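Local coordinates for protein TgTwinScan_2721 - E2 domain (Toxoplasma gondii, PDB 2F4Z) that probably acts as a ubiquitin-conjugating (E2) enzyme, carrying activated ubiquitin as a thioester for transfer to target proteins, at residues 87-95 and 183-192. Sequence-based numbering, arbitrary orientation.
Sequences TPYEGGHFT and AKLWTETFAK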
ATOM      1  N   THR A  87     -20.331  -9.173 -11.121  1.00 35.62           N
ATOM      2  CA  THR A  87     -19.457 -10.267 -11.580  1.00 34.11           C
ATOM      3  C   THR A  87     -20.265 -11.545 -11.355  1.00 32.36           C
ATOM      4  O   THR A  87     -21.246 -11.509 -10.641  1.00 32.35           O
ATOM      5  CB  THR A  87     -18.146 -10.332 -10.729  1.00 33.78           C
ATOM      6  OG1 THR A  87     -18.504 -10.604  -9.379  1.00 32.40           O
ATOM      7  CG2 THR A  87     -17.430  -8.977 -10.742  1.00 32.44           C
ATOM      8  N   PRO A  88     -19.857 -12.676 -11.954  1.00 31.68           N
ATOM      9  CA  PRO A  88     -20.528 -13.890 -11.550  1.00 31.78           C
ATOM     10  C   PRO A  88     -20.395 -14.215 -10.040  1.00 32.11           C
ATOM     11  O   PRO A  88     -21.171 -15.044  -9.527  1.00 31.90           O
ATOM     12  CB  PRO A  88     -19.864 -14.969 -12.381  1.00 31.50           C
ATOM     13  CG  PRO A  88     -18.833 -14.311 -13.176  1.00 31.08           C
ATOM     14  CD  PRO A  88     -18.846 -12.897 -13.000  1.00 31.67           C
ATOM     15  N   TYR A  89     -19.487 -13.522  -9.341  1.00 31.13           N
ATOM     16  CA  TYR A  89     -19.187 -13.822  -7.932  1.00 31.96           C
ATOM     17  C   TYR A  89     -20.067 -13.039  -6.987  1.00 32.97           C
ATOM     18  O   TYR A  89     -20.018 -13.241  -5.790  1.00 32.19           O
ATOM     19  CB  TYR A  89     -17.681 -13.585  -7.641  1.00 29.45           C
ATOM     20  CG  TYR A  89     -16.883 -14.254  -8.701  1.00 27.74           C
ATOM     21  CD1 TYR A  89     -16.854 -15.643  -8.788  1.00 23.95           C
ATOM     22  CD2 TYR A  89     -16.216 -13.509  -9.678  1.00 26.19           C
ATOM     23  CE1 TYR A  89     -16.155 -16.260  -9.806  1.00 25.55           C
ATOM     24  CE2 TYR A  89     -15.536 -14.119 -10.713  1.00 24.56           C
ATOM     25  CZ  TYR A  89     -15.486 -15.482 -10.757  1.00 26.45           C
ATOM     26  OH  TYR A  89     -14.759 -16.119 -11.749  1.00 26.06           O
ATOM     27  N   GLU A  90     -20.871 -12.127  -7.542  1.00 35.33           N
ATOM     28  CA  GLU A  90     -21.708 -11.255  -6.731  1.00 36.29           C
ATOM     29  C   GLU A  90     -22.586 -12.039  -5.771  1.00 35.79           C
ATOM     30  O   GLU A  90     -23.164 -13.053  -6.154  1.00 36.27           O
ATOM     31  CB  GLU A  90     -22.580 -10.388  -7.616  1.00 37.62           C
ATOM     32  CG  GLU A  90     -23.478  -9.487  -6.791  1.00 42.65           C
ATOM     33  CD  GLU A  90     -24.360  -8.591  -7.624  1.00 49.99           C
ATOM     34  OE1 GLU A  90     -23.888  -8.049  -8.676  1.00 51.77           O
ATOM     35  OE2 GLU A  90     -25.524  -8.407  -7.176  1.00 54.42           O
ATOM     36  N   GLY A  91     -22.674 -11.579  -4.519  1.00 35.50           N
ATOM     37  CA  GLY A  91     -23.403 -12.300  -3.497  1.00 34.95           C
ATOM     38  C   GLY A  91     -22.656 -13.462  -2.859  1.00 34.33           C
ATOM     39  O   GLY A  91     -23.126 -14.036  -1.883  1.00 36.30           O
ATOM     40  N   GLY A  92     -21.495 -13.827  -3.378  1.00 32.79           N
ATOM     41  CA  GLY A  92     -20.717 -14.945  -2.808  1.00 31.32           C
ATOM     42  C   GLY A  92     -19.888 -14.434  -1.631  1.00 30.21           C
ATOM     43  O   GLY A  92     -19.537 -13.241  -1.579  1.00 30.20           O
ATOM     44  N   HIS A  93     -19.548 -15.356  -0.748  1.00 28.99           N
ATOM     45  CA  HIS A  93     -18.667 -15.118   0.387  1.00 30.54           C
ATOM     46  C   HIS A  93     -17.556 -16.117   0.325  1.00 27.82           C
ATOM     47  O   HIS A  93     -17.817 -17.270   0.451  1.00 28.22           O
ATOM     48  CB  HIS A  93     -19.459 -15.281   1.729  1.00 32.14           C
ATOM     49  CG  HIS A  93     -20.552 -14.268   1.867  1.00 39.82           C
ATOM     50  ND1 HIS A  93     -20.287 -12.910   1.990  1.00 45.87           N
ATOM     51  CD2 HIS A  93     -21.907 -14.387   1.767  1.00 47.21           C
ATOM     52  CE1 HIS A  93     -21.435 -12.247   2.014  1.00 50.64           C
ATOM     53  NE2 HIS A  93     -22.433 -13.116   1.886  1.00 49.36           N
ATOM     54  N   PHE A  94     -16.316 -15.655   0.167  1.00 26.72           N
ATOM     55  CA  PHE A  94     -15.179 -16.553  -0.152  1.00 25.98           C
ATOM     56  C   PHE A  94     -14.233 -16.520   1.005  1.00 25.43           C
ATOM     57  O   PHE A  94     -13.909 -15.422   1.507  1.00 28.23           O
ATOM     58  CB  PHE A  94     -14.506 -16.134  -1.477  1.00 24.60           C
ATOM     59  CG  PHE A  94     -15.447 -16.189  -2.653  1.00 25.60           C
ATOM     60  CD1 PHE A  94     -16.184 -15.061  -3.025  1.00 24.26           C
ATOM     61  CD2 PHE A  94     -15.680 -17.400  -3.312  1.00 23.77           C
ATOM     62  CE1 PHE A  94     -17.079 -15.112  -4.092  1.00 23.39           C
ATOM     63  CE2 PHE A  94     -16.602 -17.454  -4.370  1.00 24.24           C
ATOM     64  CZ  PHE A  94     -17.289 -16.294  -4.751  1.00 22.13           C
ATOM     65  N   THR A  95     -13.865 -17.698   1.463  1.00 24.25           N
ATOM     66  CA  THR A  95     -12.942 -17.911   2.546  1.00 24.99           C
ATOM     67  C   THR A  95     -11.595 -18.228   1.959  1.00 25.67           C
ATOM     68  O   THR A  95     -11.516 -18.980   0.994  1.00 25.17           O
ATOM     69  CB  THR A  95     -13.442 -19.116   3.399  1.00 26.25           C
ATOM     70  OG1 THR A  95     -14.711 -18.742   3.965  1.00 28.98           O
ATOM     71  CG2 THR A  95     -12.455 -19.517   4.538  1.00 25.64           C
ATOM     72  N   ALA A 183     -19.547 -19.850 -13.253  1.00 28.35           N
ATOM     73  CA  ALA A 183     -18.932 -19.112 -12.160  1.00 28.39           C
ATOM     74  C   ALA A 183     -20.056 -18.710 -11.233  1.00 28.50           C
ATOM     75  O   ALA A 183     -19.924 -18.856 -10.012  1.00 29.76           O
ATOM     76  CB  ALA A 183     -18.135 -17.897 -12.672  1.00 27.84           C
ATOM     77  N   LYS A 184     -21.155 -18.229 -11.807  1.00 27.65           N
ATOM     78  CA  LYS A 184     -22.339 -17.911 -11.038  1.00 29.23           C
ATOM     79  C   LYS A 184     -22.990 -19.104 -10.317  1.00 28.57           C
ATOM     80  O   LYS A 184     -23.405 -18.981  -9.158  1.00 28.84           O
ATOM     81  CB  LYS A 184     -23.350 -17.130 -11.880  1.00 30.57           C
ATOM     82  CG  LYS A 184     -24.695 -17.084 -11.232  1.00 34.72           C
ATOM     83  CD  LYS A 184     -25.636 -16.074 -11.866  1.00 45.23           C
ATOM     84  CE  LYS A 184     -26.987 -16.111 -11.143  1.00 50.55           C
ATOM     85  NZ  LYS A 184     -28.112 -15.705 -12.055  1.00 55.02           N
ATOM     86  N   LEU A 185     -23.049 -20.260 -10.961  1.00 27.41           N
ATOM     87  CA  LEU A 185     -23.578 -21.453 -10.301  1.00 26.42           C
ATOM     88  C   LEU A 185     -22.645 -21.921  -9.175  1.00 26.76           C
ATOM     89  O   LEU A 185     -23.124 -22.331  -8.110  1.00 26.14           O
ATOM     90  CB  LEU A 185     -23.790 -22.604 -11.287  1.00 26.28           C
ATOM     91  CG  LEU A 185     -24.352 -23.937 -10.744  1.00 26.15           C
ATOM     92  CD1 LEU A 185     -25.783 -23.716 -10.223  1.00 23.77           C
ATOM     93  CD2 LEU A 185     -24.311 -24.969 -11.852  1.00 25.14           C
ATOM     94  N   TRP A 186     -21.325 -21.918  -9.417  1.00 26.46           N
ATOM     95  CA  TRP A 186     -20.347 -22.237  -8.352  1.00 25.76           C
ATOM     96  C   TRP A 186     -20.496 -21.275  -7.187  1.00 25.66           C
ATOM     97  O   TRP A 186     -20.486 -21.702  -6.060  1.00 25.52           O
ATOM     98  CB  TRP A 186     -18.921 -22.258  -8.854  1.00 25.88           C
ATOM     99  CG  TRP A 186     -18.512 -23.588  -9.441  1.00 24.98           C
ATOM    100  CD1 TRP A 186     -19.224 -24.324 -10.344  1.00 23.80           C
ATOM    101  CD2 TRP A 186     -17.247 -24.266  -9.271  1.00 25.39           C
ATOM    102  NE1 TRP A 186     -18.508 -25.435 -10.707  1.00 27.93           N
ATOM    103  CE2 TRP A 186     -17.283 -25.418 -10.088  1.00 24.61           C
ATOM    104  CE3 TRP A 186     -16.103 -24.022  -8.492  1.00 24.83           C
ATOM    105  CZ2 TRP A 186     -16.243 -26.363 -10.100  1.00 28.90           C
ATOM    106  CZ3 TRP A 186     -15.064 -24.948  -8.504  1.00 26.72           C
ATOM    107  CH2 TRP A 186     -15.119 -26.095  -9.314  1.00 28.22           C
ATOM    108  N   THR A 187     -20.670 -19.989  -7.455  1.00 27.30           N
ATOM    109  CA  THR A 187     -20.951 -18.978  -6.390  1.00 29.47           C
ATOM    110  C   THR A 187     -22.222 -19.354  -5.547  1.00 31.20           C
ATOM    111  O   THR A 187     -22.196 -19.392  -4.294  1.00 30.48           O
ATOM    112  CB  THR A 187     -21.033 -17.566  -7.023  1.00 29.69           C
ATOM    113  OG1 THR A 187     -19.756 -17.239  -7.618  1.00 29.32           O
ATOM    114  CG2 THR A 187     -21.364 -16.486  -5.990  1.00 28.76           C
ATOM    115  N   GLU A 188     -23.306 -19.709  -6.235  1.00 32.32           N
ATOM    116  CA  GLU A 188     -24.590 -20.005  -5.595  1.00 34.54           C
ATOM    117  C   GLU A 188     -24.478 -21.285  -4.830  1.00 33.74           C
ATOM    118  O   GLU A 188     -25.042 -21.408  -3.770  1.00 34.88           O
ATOM    119  CB  GLU A 188     -25.714 -20.098  -6.637  1.00 34.25           C
ATOM    120  CG  GLU A 188     -25.982 -18.710  -7.239  1.00 38.76           C
ATOM    121  CD  GLU A 188     -26.932 -18.648  -8.466  1.00 40.39           C
ATOM    122  OE1 GLU A 188     -26.861 -19.512  -9.403  1.00 44.88           O
ATOM    123  OE2 GLU A 188     -27.715 -17.648  -8.500  1.00 49.82           O
ATOM    124  N   THR A 189     -23.678 -22.205  -5.333  1.00 32.01           N
ATOM    125  CA  THR A 189     -23.533 -23.507  -4.762  1.00 32.34           C
ATOM    126  C   THR A 189     -22.563 -23.555  -3.562  1.00 32.53           C
ATOM    127  O   THR A 189     -22.867 -24.177  -2.562  1.00 31.67           O
ATOM    128  CB  THR A 189     -23.063 -24.480  -5.843  1.00 31.78           C
ATOM    129  OG1 THR A 189     -24.054 -24.524  -6.860  1.00 29.93           O
ATOM    130  CG2 THR A 189     -22.856 -25.862  -5.288  1.00 33.13           C
ATOM    131  N   PHE A 190     -21.407 -22.915  -3.683  1.00 31.82           N
ATOM    132  CA  PHE A 190     -20.314 -23.070  -2.729  1.00 31.78           C
ATOM    133  C   PHE A 190     -19.981 -21.852  -1.906  1.00 31.97           C
ATOM    134  O   PHE A 190     -19.236 -21.972  -0.930  1.00 33.37           O
ATOM    135  CB  PHE A 190     -19.028 -23.452  -3.459  1.00 31.86           C
ATOM    136  CG  PHE A 190     -19.147 -24.659  -4.247  1.00 30.53           C
ATOM    137  CD1 PHE A 190     -19.029 -24.595  -5.619  1.00 29.07           C
ATOM    138  CD2 PHE A 190     -19.403 -25.897  -3.606  1.00 33.72           C
ATOM    139  CE1 PHE A 190     -19.163 -25.734  -6.396  1.00 32.61           C
ATOM    140  CE2 PHE A 190     -19.523 -27.055  -4.347  1.00 33.47           C
ATOM    141  CZ  PHE A 190     -19.399 -26.985  -5.765  1.00 33.73           C
ATOM    142  N   ALA A 191     -20.493 -20.692  -2.271  1.00 31.91           N
ATOM    143  CA  ALA A 191     -20.031 -19.447  -1.672  1.00 33.28           C
ATOM    144  C   ALA A 191     -21.195 -18.728  -1.009  1.00 35.04           C
ATOM    145  O   ALA A 191     -21.166 -17.518  -0.768  1.00 33.28           O
ATOM    146  CB  ALA A 191     -19.392 -18.581  -2.745  1.00 31.00           C
ATOM    147  N   LYS A 192     -22.256 -19.489  -0.762  1.00 38.96           N
ATOM    148  CA  LYS A 192     -23.588 -18.921  -0.379  1.00 41.90           C
ATOM    149  C   LYS A 192     -24.295 -19.868   0.562  1.00 43.12           C
ATOM    150  O   LYS A 192     -23.854 -20.002   1.714  1.00 45.92           O
ATOM    151  CB  LYS A 192     -24.496 -18.636  -1.595  1.00 42.53           C
ATOM    152  CG  LYS A 192     -24.095 -17.444  -2.459  1.00 42.21           C
ATOM    153  CD  LYS A 192     -25.324 -16.904  -3.128  1.00 47.88           C
ATOM    154  CE  LYS A 192     -25.034 -16.154  -4.415  1.00 50.03           C
ATOM    155  NZ  LYS A 192     -26.283 -15.430  -4.858  1.00 52.99           N
TER
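Thr-187 turns OG1 toward Tyr-89 and Phe-94 and CG2 toward Gly-92. With OG1 anti to its own carbonyl carbon (chi1 -62°), the hydroxyl donates to Ala-183 O one helical turn back, from above that carbonyl's plane, while Thr-187 N reaches the same oxygen from the opposite face. Thr-187 OG1 also lies 3.5 Å from Tyr-89 CD1 and meets the Phe-94 ring at its edge, near CZ. Thr-187 CG2, the other branch, packs over the type II turn 89-92, directly against the Gly-92 backbone and 3.6 Å from Gly-92 CA. One turn earlier, Ala-183 CB presses tightly on Pro-88 CB (3.4 Å) and also touches CE1 of Tyr-89, whose hydroxyl is bonded to Trp-118 O. Pro-88 O receives a CA-H...O contact from Lys-184. In this E2 fold, the C-terminal helix 176-190 is thus laid against the loop leading into strand 93-99 of the antiparallel sheet. Beyond the helix end, Ala-191 CB touches Phe-94 CE2 at 3.4 Å, and Ala-191 O accepts from His-93 N at 2.7 Å, in the carbonyl plane and on a lone pair (N-H...O 155°). Lys-192 runs its extended chain back along Gly-91, with Lys-192 CG 3.6 Å from Gly-91 O.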